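Local coordinates for uncharacterized protein (Staphylococcus aureus subsp. aureus Mu50, PDB 4QPV), which is of unknown function but belongs to the DUF1672 family and has an unusual fold built from a kinked-helix-beta-beta-beta repeat, at residues M118-Y131 and L177-F191. Numbering follows the deposited sequence. Where two conformers were deposited one is given.
Sequences MSTLVGTVLSGFEY and LTAIPYTLDEYKRYF
Gly123 CA lies 3.7 Å from Pro181 CA, a backbone-to-backbone approach in which the extended chain 177-183 runs against helix 118-131 in the opposite direction: the CA of Ser127 is nearest that of Ala179, and the CA of Ser119 nearest that of Thr183. Gly123, lacking a side chain on the side turned to this chain, allows the closeness. Next to this close approach, the CA-H of Ser119 is directed at Tyr182 O (CA to O 3.2 Å, 149° at the hydrogen), and one water links Gly123 O, weakly, with Ala179 N. A direct hydrogen bond runs from Ser127 OG to Leu177 O (2.7 Å); the donor stands 61° out of the carbonyl plane, and Phe170 N also bonds this hydroxyl.

Beyond Pro181 the chain turns into helix 184-190, started by a capping box: Glu186 N donates to Thr183 OG1 (3.1 Å), and Thr183 N to Glu186 OE1. With CG anti to the backbone N (chi1 175°), the Tyr187 ring is carried as a knob among Val122, Val125, Leu126 and Phe129, its CE1 3.7 Å from Phe129 CZ. Leu126 divides its branches: CD1 meets the Tyr182 ring edge in plane, 3.6 Å from Tyr182 CD2, whereas CD2 sits over a face of Phe191, 3.8 Å from the ring centroid, as a CH-pi contact.

Helix 118-131 also touches strand 90-98 through Thr124, which points away from segment 177-191, while Tyr187 OH is hydrogen-bonded to Phe63 O of helix 48-63 and Phe191 touches helix 199-212.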
loop_
_atom_site.group_PDB
_atom_site.type_symbol
_atom_site.label_atom_id
_atom_site.label_comp_id
_atom_site.label_asym_id
_atom_site.label_seq_id
_atom_site.Cartn_x
_atom_site.Cartn_y
_atom_site.Cartn_z
HETATM N N MSE A 118 0.457 -15.936 2.452
HETATM C CA MSE A 118 0.012 -15.558 3.798
HETATM C C MSE A 118 1.095 -14.687 4.447
HETATM O O MSE A 118 0.757 -13.655 5.024
HETATM C CB MSE A 118 -0.340 -16.783 4.667
HETATM C CG MSE A 118 -0.744 -16.416 6.097
HETATM SE SE MSE A 118 -2.091 -14.978 6.159
HETATM C CE MSE A 118 -3.642 -16.064 5.997
ATOM N N SER A 119 2.390 -15.094 4.330
ATOM C CA SER A 119 3.511 -14.316 4.858
ATOM C C SER A 119 3.536 -12.921 4.215
ATOM O O SER A 119 3.732 -11.924 4.910
ATOM C CB SER A 119 4.834 -15.042 4.624
ATOM O OG SER A 119 5.119 -15.942 5.681
ATOM N N THR A 120 3.288 -12.848 2.886
ATOM C CA THR A 120 3.274 -11.587 2.138
ATOM C C THR A 120 2.132 -10.695 2.659
ATOM O O THR A 120 2.350 -9.514 2.907
ATOM C CB THR A 120 3.194 -11.841 0.622
ATOM O OG1 THR A 120 4.358 -12.590 0.236
ATOM C CG2 THR A 120 3.143 -10.542 -0.198
ATOM N N LEU A 121 0.941 -11.281 2.869
ATOM C CA LEU A 121 -0.201 -10.542 3.398
ATOM C C LEU A 121 0.103 -10.035 4.798
ATOM O O LEU A 121 -0.212 -8.892 5.103
ATOM C CB LEU A 121 -1.468 -11.427 3.402
ATOM C CG LEU A 121 -2.742 -10.710 3.819
ATOM C CD1 LEU A 121 -3.083 -9.546 2.839
ATOM C CD2 LEU A 121 -3.879 -11.690 3.920
ATOM N N VAL A 122 0.741 -10.869 5.638
ATOM C CA VAL A 122 1.165 -10.431 6.973
ATOM C C VAL A 122 2.055 -9.164 6.831
ATOM O O VAL A 122 1.816 -8.187 7.536
ATOM C CB VAL A 122 1.864 -11.554 7.778
ATOM C CG1 VAL A 122 2.585 -10.997 9.000
ATOM C CG2 VAL A 122 0.848 -12.619 8.206
ATOM N N GLY A 123 3.024 -9.190 5.907
ATOM C CA GLY A 123 3.915 -8.052 5.653
ATOM C C GLY A 123 3.162 -6.807 5.217
ATOM O O GLY A 123 3.481 -5.698 5.643
ATOM N N THR A 124 2.109 -6.993 4.404
ATOM C CA THR A 124 1.238 -5.913 3.932
ATOM C C THR A 124 0.499 -5.279 5.137
ATOM O O THR A 124 0.434 -4.062 5.254
ATOM C CB THR A 124 0.297 -6.481 2.861
ATOM O OG1 THR A 124 1.074 -6.704 1.685
ATOM C CG2 THR A 124 -0.856 -5.565 2.544
ATOM N N VAL A 125 -0.042 -6.109 6.028
ATOM C CA VAL A 125 -0.737 -5.628 7.213
ATOM C C VAL A 125 0.267 -4.923 8.130
ATOM O O VAL A 125 -0.028 -3.847 8.638
ATOM C CB VAL A 125 -1.439 -6.809 7.908
ATOM C CG1 VAL A 125 -1.894 -6.447 9.321
ATOM C CG2 VAL A 125 -2.610 -7.307 7.055
ATOM N N LEU A 126 1.470 -5.502 8.290
ATOM C CA LEU A 126 2.518 -4.952 9.152
ATOM C C LEU A 126 3.027 -3.578 8.665
ATOM O O LEU A 126 3.510 -2.802 9.484
ATOM C CB LEU A 126 3.665 -5.936 9.362
ATOM C CG LEU A 126 3.296 -7.139 10.252
ATOM C CD1 LEU A 126 4.478 -8.057 10.418
ATOM C CD2 LEU A 126 2.723 -6.700 11.599
ATOM N N SER A 127 2.870 -3.248 7.366
ATOM C CA SER A 127 3.198 -1.915 6.852
ATOM C C SER A 127 2.348 -0.874 7.610
ATOM O O SER A 127 2.812 0.225 7.909
ATOM C CB SER A 127 2.948 -1.850 5.346
ATOM O OG SER A 127 2.999 -0.522 4.851
ATOM N N GLY A 128 1.107 -1.268 7.940
ATOM C CA GLY A 128 0.168 -0.430 8.682
ATOM C C GLY A 128 0.637 -0.209 10.120
ATOM O O GLY A 128 0.428 0.859 10.695
ATOM N N PHE A 129 1.308 -1.221 10.701
ATOM C CA PHE A 129 1.881 -1.129 12.050
ATOM C C PHE A 129 3.102 -0.204 12.026
ATOM O O PHE A 129 3.292 0.599 12.944
ATOM C CB PHE A 129 2.281 -2.525 12.561
ATOM C CG PHE A 129 1.167 -3.406 13.077
ATOM C CD1 PHE A 129 0.165 -3.866 12.224
ATOM C CD2 PHE A 129 1.160 -3.836 14.400
ATOM C CE1 PHE A 129 -0.850 -4.713 12.701
ATOM C CE2 PHE A 129 0.145 -4.674 14.879
ATOM C CZ PHE A 129 -0.841 -5.122 14.021
ATOM N N GLU A 130 3.897 -0.294 10.938
ATOM C CA GLU A 130 5.065 0.556 10.721
ATOM C C GLU A 130 4.627 2.001 10.553
ATOM O O GLU A 130 5.271 2.896 11.102
ATOM C CB GLU A 130 5.906 0.091 9.520
ATOM C CG GLU A 130 6.670 -1.209 9.758
ATOM C CD GLU A 130 7.737 -1.244 10.845
ATOM O OE1 GLU A 130 8.016 -0.196 11.472
ATOM O OE2 GLU A 130 8.331 -2.330 11.037
ATOM N N TYR A 131 3.479 2.220 9.867
ATOM C CA TYR A 131 2.923 3.563 9.728
ATOM C C TYR A 131 2.616 4.139 11.101
ATOM O O TYR A 131 3.075 5.238 11.406
ATOM C CB TYR A 131 1.669 3.570 8.851
ATOM C CG TYR A 131 0.951 4.905 8.906
ATOM C CD1 TYR A 131 1.501 6.041 8.306
ATOM C CD2 TYR A 131 -0.228 5.056 9.636
ATOM C CE1 TYR A 131 0.859 7.281 8.379
ATOM C CE2 TYR A 131 -0.878 6.289 9.711
ATOM C CZ TYR A 131 -0.334 7.394 9.075
ATOM O OH TYR A 131 -0.985 8.598 9.140
ATOM N N LEU A 177 4.724 2.393 1.854
ATOM C CA LEU A 177 5.650 1.906 2.874
ATOM C C LEU A 177 5.661 0.364 2.827
ATOM O O LEU A 177 4.597 -0.243 2.673
ATOM C CB LEU A 177 5.153 2.456 4.242
ATOM C CG LEU A 177 5.896 2.115 5.539
ATOM C CD1 LEU A 177 7.129 2.927 5.684
ATOM C CD2 LEU A 177 5.038 2.478 6.733
ATOM N N THR A 178 6.845 -0.250 2.922
ATOM C CA THR A 178 7.012 -1.707 2.880
ATOM C C THR A 178 7.638 -2.181 4.194
ATOM O O THR A 178 8.643 -1.606 4.628
ATOM C CB THR A 178 7.863 -2.119 1.648
ATOM O OG1 THR A 178 7.299 -1.543 0.461
ATOM C CG2 THR A 178 7.980 -3.646 1.478
ATOM N N ALA A 179 7.070 -3.241 4.780
ATOM C CA ALA A 179 7.490 -3.902 6.011
ATOM C C ALA A 179 7.984 -5.317 5.731
ATOM O O ALA A 179 7.739 -5.865 4.657
ATOM C CB ALA A 179 6.323 -3.955 6.990
ATOM N N ILE A 180 8.657 -5.910 6.718
ATOM C CA ILE A 180 9.179 -7.264 6.632
ATOM C C ILE A 180 8.035 -8.268 6.878
ATOM O O ILE A 180 7.309 -8.132 7.871
ATOM C CB ILE A 180 10.361 -7.446 7.626
ATOM C CG1 ILE A 180 11.599 -6.573 7.244
ATOM C CG2 ILE A 180 10.743 -8.931 7.868
ATOM C CD1 ILE A 180 12.203 -6.775 5.826
ATOM N N PRO A 181 7.893 -9.292 5.998
ATOM C CA PRO A 181 6.849 -10.300 6.212
ATOM C C PRO A 181 7.187 -11.306 7.317
ATOM O O PRO A 181 8.354 -11.531 7.632
ATOM C CB PRO A 181 6.769 -11.003 4.853
ATOM C CG PRO A 181 8.138 -10.893 4.291
ATOM C CD PRO A 181 8.660 -9.564 4.761
ATOM N N TYR A 182 6.153 -11.905 7.911
ATOM C CA TYR A 182 6.274 -12.964 8.917
ATOM C C TYR A 182 5.112 -13.899 8.718
ATOM O O TYR A 182 4.213 -13.596 7.929
ATOM C CB TYR A 182 6.303 -12.412 10.364
ATOM C CG TYR A 182 7.512 -11.561 10.681
ATOM C CD1 TYR A 182 8.764 -12.138 10.878
ATOM C CD2 TYR A 182 7.418 -10.171 10.729
ATOM C CE1 TYR A 182 9.889 -11.355 11.133
ATOM C CE2 TYR A 182 8.533 -9.379 10.997
ATOM C CZ TYR A 182 9.766 -9.977 11.202
ATOM O OH TYR A 182 10.871 -9.200 11.464
ATOM N N THR A 183 5.103 -15.026 9.408
ATOM C CA THR A 183 3.970 -15.946 9.292
ATOM C C THR A 183 2.782 -15.421 10.116
ATOM O O THR A 183 2.951 -14.534 10.957
ATOM C CB THR A 183 4.391 -17.344 9.769
ATOM O OG1 THR A 183 4.706 -17.254 11.157
ATOM C CG2 THR A 183 5.571 -17.904 8.979
ATOM N N LEU A 184 1.598 -16.005 9.917
ATOM C CA LEU A 184 0.435 -15.624 10.693
ATOM C C LEU A 184 0.650 -15.996 12.180
ATOM O O LEU A 184 0.219 -15.237 13.050
ATOM C CB LEU A 184 -0.836 -16.272 10.117
ATOM C CG LEU A 184 -2.166 -15.769 10.681
ATOM C CD1 LEU A 184 -2.335 -14.272 10.457
ATOM C CD2 LEU A 184 -3.328 -16.534 10.082
ATOM N N ASP A 185 1.365 -17.118 12.473
ATOM C CA ASP A 185 1.666 -17.491 13.861
ATOM C C ASP A 185 2.526 -16.412 14.502
ATOM O O ASP A 185 2.238 -15.995 15.623
ATOM C CB ASP A 185 2.359 -18.865 13.955
ATOM C CG ASP A 185 1.426 -20.055 13.815
ATOM O OD1 ASP A 185 0.192 -19.860 13.896
ATOM O OD2 ASP A 185 1.930 -21.187 13.644
ATOM N N GLU A 186 3.541 -15.917 13.760
ATOM C CA GLU A 186 4.428 -14.851 14.226
ATOM C C GLU A 186 3.634 -13.554 14.419
ATOM O O GLU A 186 3.848 -12.869 15.424
ATOM C CB GLU A 186 5.602 -14.645 13.261
ATOM C CG GLU A 186 6.690 -15.692 13.434
ATOM C CD GLU A 186 7.719 -15.825 12.325
ATOM O OE1 GLU A 186 7.443 -15.406 11.177
ATOM O OE2 GLU A 186 8.788 -16.413 12.599
ATOM N N TYR A 187 2.665 -13.264 13.512
ATOM C CA TYR A 187 1.789 -12.098 13.640
ATOM C C TYR A 187 0.966 -12.197 14.933
ATOM O O TYR A 187 0.894 -11.231 15.695
ATOM C CB TYR A 187 0.849 -11.950 12.419
ATOM C CG TYR A 187 -0.152 -10.824 12.593
ATOM C CD1 TYR A 187 0.181 -9.512 12.259
ATOM C CD2 TYR A 187 -1.410 -11.058 13.149
ATOM C CE1 TYR A 187 -0.713 -8.463 12.460
ATOM C CE2 TYR A 187 -2.306 -10.014 13.372
ATOM C CZ TYR A 187 -1.959 -8.719 13.007
ATOM O OH TYR A 187 -2.831 -7.678 13.200
ATOM N N LYS A 188 0.336 -13.361 15.166
ATOM C CA LYS A 188 -0.491 -13.592 16.352
ATOM C C LYS A 188 0.310 -13.440 17.647
ATOM O O LYS A 188 -0.166 -12.811 18.584
ATOM C CB LYS A 188 -1.155 -14.987 16.298
ATOM C CG LYS A 188 -2.205 -15.138 15.197
ATOM C CD LYS A 188 -3.552 -14.551 15.589
ATOM C CE LYS A 188 -4.615 -14.817 14.556
ATOM N NZ LYS A 188 -5.731 -13.843 14.660
ATOM N N ARG A 189 1.535 -13.962 17.674
ATOM C CA ARG A 189 2.395 -13.932 18.855
ATOM C C ARG A 189 3.020 -12.549 19.129
ATOM O O ARG A 189 3.056 -12.125 20.283
ATOM C CB ARG A 189 3.509 -14.984 18.706
ATOM C CG ARG A 189 4.461 -15.079 19.895
ATOM C CD ARG A 189 5.537 -16.111 19.661
ATOM N NE ARG A 189 6.530 -16.096 20.735
ATOM C CZ ARG A 189 7.641 -16.824 20.733
ATOM N NH1 ARG A 189 7.919 -17.624 19.711
ATOM N NH2 ARG A 189 8.492 -16.745 21.748
ATOM N N TYR A 190 3.535 -11.873 18.099
ATOM C CA TYR A 190 4.276 -10.635 18.320
ATOM C C TYR A 190 3.547 -9.330 17.994
ATOM O O TYR A 190 3.905 -8.294 18.569
ATOM C CB TYR A 190 5.573 -10.671 17.500
ATOM C CG TYR A 190 6.547 -11.755 17.919
ATOM C CD1 TYR A 190 7.356 -11.597 19.041
ATOM C CD2 TYR A 190 6.696 -12.914 17.164
ATOM C CE1 TYR A 190 8.252 -12.591 19.430
ATOM C CE2 TYR A 190 7.601 -13.910 17.537
ATOM C CZ TYR A 190 8.380 -13.741 18.669
ATOM O OH TYR A 190 9.282 -14.715 19.031
ATOM N N PHE A 191 2.572 -9.340 17.064
ATOM C CA PHE A 191 2.000 -8.062 16.642
ATOM C C PHE A 191 0.520 -7.840 16.993
ATOM O O PHE A 191 0.179 -6.736 17.412
ATOM C CB PHE A 191 2.223 -7.886 15.140
ATOM C CG PHE A 191 3.691 -7.862 14.777
ATOM C CD1 PHE A 191 4.444 -6.697 14.920
ATOM C CD2 PHE A 191 4.319 -8.996 14.271
ATOM C CE1 PHE A 191 5.805 -6.674 14.581
ATOM C CE2 PHE A 191 5.678 -8.969 13.927
ATOM C CZ PHE A 191 6.414 -7.808 14.090
HETATM O O HOH W 1 4.773 -4.356 3.375
HETATM O O HOH W 2 9.309 -3.817 8.935
#